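Tungsten formylmethanofuran dehydrogenase subunit E (Syntrophus aciditrophicus, PDB 3D00) binds zinc through a C-terminal treble-clef finger and belongs to the FmdE family, implicated in microbial methanogenesis, though its own role is unproven. Local coordinates at residues 99-104 and 144-149. Sequence-based numbering, arbitrary orientation.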
loop_
_atom_site.group_PDB
_atom_site.type_symbol
_atom_site.label_atom_id
_atom_site.label_comp_id
_atom_site.label_asym_id
_atom_site.label_seq_id
_atom_site.Cartn_x
_atom_site.Cartn_y
_atom_site.Cartn_z
ATOM N N ARG A 99 -16.982 -10.286 0.237
ATOM C CA ARG A 99 -16.815 -8.952 -0.264
ATOM C C ARG A 99 -17.798 -8.049 0.428
ATOM O O ARG A 99 -18.977 -8.407 0.581
ATOM C CB ARG A 99 -17.110 -8.921 -1.738
ATOM C CG ARG A 99 -16.877 -7.592 -2.385
ATOM C CD ARG A 99 -17.206 -7.791 -3.865
ATOM N NE ARG A 99 -16.912 -6.607 -4.641
ATOM C CZ ARG A 99 -17.798 -5.718 -5.016
ATOM N NH1 ARG A 99 -19.059 -5.885 -4.702
ATOM N NH2 ARG A 99 -17.399 -4.645 -5.686
ATOM N N VAL A 100 -17.311 -6.864 0.814
ATOM C CA VAL A 100 -18.114 -5.875 1.489
ATOM C C VAL A 100 -18.032 -4.590 0.710
ATOM O O VAL A 100 -16.964 -4.169 0.291
ATOM C CB VAL A 100 -17.659 -5.607 2.957
ATOM C CG1 VAL A 100 -18.633 -4.632 3.615
ATOM C CG2 VAL A 100 -17.567 -6.892 3.734
ATOM N N PHE A 101 -19.186 -3.970 0.547
ATOM C CA PHE A 101 -19.307 -2.753 -0.164
ATOM C C PHE A 101 -20.457 -1.902 0.397
ATOM O O PHE A 101 -21.243 -2.356 1.240
ATOM C CB PHE A 101 -19.501 -3.071 -1.660
ATOM C CG PHE A 101 -20.728 -3.907 -1.992
ATOM C CD1 PHE A 101 -20.718 -5.264 -1.831
ATOM C CD2 PHE A 101 -21.861 -3.318 -2.504
ATOM C CE1 PHE A 101 -21.824 -6.024 -2.174
ATOM C CE2 PHE A 101 -22.984 -4.070 -2.852
ATOM C CZ PHE A 101 -22.955 -5.423 -2.685
ATOM N N LEU A 102 -20.534 -0.664 -0.076
ATOM C CA LEU A 102 -21.579 0.258 0.343
ATOM C C LEU A 102 -22.868 0.051 -0.468
ATOM O O LEU A 102 -22.838 -0.126 -1.684
ATOM C CB LEU A 102 -21.099 1.707 0.249
ATOM C CG LEU A 102 -20.450 2.303 1.507
ATOM C CD1 LEU A 102 -19.440 1.322 1.996
ATOM C CD2 LEU A 102 -19.816 3.692 1.239
ATOM N N ASP A 103 -23.982 0.077 0.248
ATOM C CA ASP A 103 -25.312 -0.139 -0.296
ATOM C C ASP A 103 -26.033 1.218 -0.196
ATOM O O ASP A 103 -26.510 1.606 0.872
ATOM C CB ASP A 103 -26.005 -1.222 0.548
ATOM C CG ASP A 103 -27.190 -1.890 -0.152
ATOM O OD1 ASP A 103 -27.092 -2.239 -1.346
ATOM O OD2 ASP A 103 -28.221 -2.113 0.539
ATOM N N VAL A 104 -26.061 1.961 -1.303
ATOM C CA VAL A 104 -26.723 3.287 -1.334
ATOM C C VAL A 104 -28.227 3.190 -1.048
ATOM O O VAL A 104 -28.797 4.132 -0.468
ATOM C CB VAL A 104 -26.425 4.069 -2.635
ATOM C CG1 VAL A 104 -27.119 5.454 -2.623
ATOM C CG2 VAL A 104 -24.912 4.227 -2.803
ATOM N N GLU A 144 -23.233 -3.806 2.555
ATOM C CA GLU A 144 -23.738 -5.105 2.112
ATOM C C GLU A 144 -22.571 -6.074 1.950
ATOM O O GLU A 144 -21.463 -5.684 1.666
ATOM C CB GLU A 144 -24.522 -5.012 0.791
ATOM C CG GLU A 144 -25.434 -6.237 0.465
ATOM C CD GLU A 144 -26.254 -6.782 1.681
ATOM O OE1 GLU A 144 -25.731 -7.621 2.483
ATOM O OE2 GLU A 144 -27.430 -6.375 1.856
ATOM N N LEU A 145 -22.868 -7.351 2.086
ATOM C CA LEU A 145 -21.873 -8.419 2.124
ATOM C C LEU A 145 -22.251 -9.427 1.056
ATOM O O LEU A 145 -23.437 -9.680 0.833
ATOM C CB LEU A 145 -22.005 -9.119 3.461
ATOM C CG LEU A 145 -21.001 -9.257 4.575
ATOM C CD1 LEU A 145 -21.755 -10.081 5.652
ATOM C CD2 LEU A 145 -19.779 -9.961 4.116
ATOM N N ARG A 146 -21.277 -10.046 0.421
ATOM C CA ARG A 146 -21.583 -11.114 -0.512
ATOM C C ARG A 146 -20.468 -12.127 -0.474
ATOM O O ARG A 146 -19.322 -11.737 -0.464
ATOM C CB ARG A 146 -21.694 -10.537 -1.918
ATOM C CG ARG A 146 -21.541 -11.552 -2.994
ATOM C CD ARG A 146 -22.201 -11.110 -4.263
ATOM N NE ARG A 146 -21.505 -9.963 -4.848
ATOM C CZ ARG A 146 -22.058 -8.764 -5.105
ATOM N NH1 ARG A 146 -23.339 -8.487 -4.839
ATOM N NH2 ARG A 146 -21.291 -7.828 -5.656
ATOM N N ASN A 147 -20.798 -13.412 -0.436
ATOM C CA ASN A 147 -19.792 -14.454 -0.609
ATOM C C ASN A 147 -19.171 -14.427 -2.007
ATOM O O ASN A 147 -19.883 -14.290 -3.024
ATOM C CB ASN A 147 -20.401 -15.836 -0.333
ATOM C CG ASN A 147 -20.901 -15.957 1.081
ATOM O OD1 ASN A 147 -20.348 -15.306 1.992
ATOM N ND2 ASN A 147 -21.955 -16.765 1.283
ATOM N N VAL A 148 -17.842 -14.564 -2.060
ATOM C CA VAL A 148 -17.118 -14.588 -3.322
ATOM C C VAL A 148 -16.068 -15.703 -3.338
ATOM O O VAL A 148 -15.633 -16.171 -2.298
ATOM C CB VAL A 148 -16.450 -13.201 -3.631
ATOM C CG1 VAL A 148 -17.500 -12.106 -3.772
ATOM C CG2 VAL A 148 -15.358 -12.820 -2.590
ATOM N N LYS A 149 -15.666 -16.116 -4.529
ATOM C CA LYS A 149 -14.479 -16.941 -4.699
ATOM C C LYS A 149 -13.574 -16.298 -5.748
ATOM O O LYS A 149 -14.018 -15.864 -6.813
ATOM C CB LYS A 149 -14.858 -18.340 -5.109
ATOM C CG LYS A 149 -13.688 -19.306 -5.289
#
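R99 and R146 face each other as an antiparallel hydrogen-bonded pair: R99 N gives a nearly straight bond to R146 O (2.8 Å, 179° at the hydrogen), and R146 N returns a more bent one to R99 O. F101 and E144 form a second such pair, and between them V100 and L145 make a non-hydrogen-bonded pair. This is how strand 143-149 joins the mixed sheet of the FmdE core as an outermost strand within the chain, laid against 96-102. V100 meets L145 methyl to methyl, CG2 to CD2 at 3.8 Å, on the face that helix 28-42 covers.

The other face carries the charges. From CB outward, R99 first meets V148: CB rests on CG1 of V148 at 3.8 Å and lies as far from the carbonyl oxygen of R146; CG is anti to the backbone N (chi1 -176°), and the chain runs extended to NE. At its end NH2 makes a salt bridge to OE1 of E55, while NH1 makes a salt bridge to OE2 of E171 of the second subunit and lies 3.1 Å from R146 NH2. The two guanidinium planes are only 12° apart. R146 bends at chi3 and swings its guanidinium obliquely across the F101 ring, so that CE1 of F101 lies over one face of the guanidinium, the two planes inclined to each other. From the E144 side, CB sits over a face of the same ring, a CH-pi contact 4.1 Å from the centroid. E144 OE1 turns back to accept a hydrogen bond from L145 N.

Two arginine donors so close cannot bond to each other; E171 of the second subunit, salt-bridged to R99 and more weakly paired with R146, probably offsets their charge and ties this strand pair to the dimer interface.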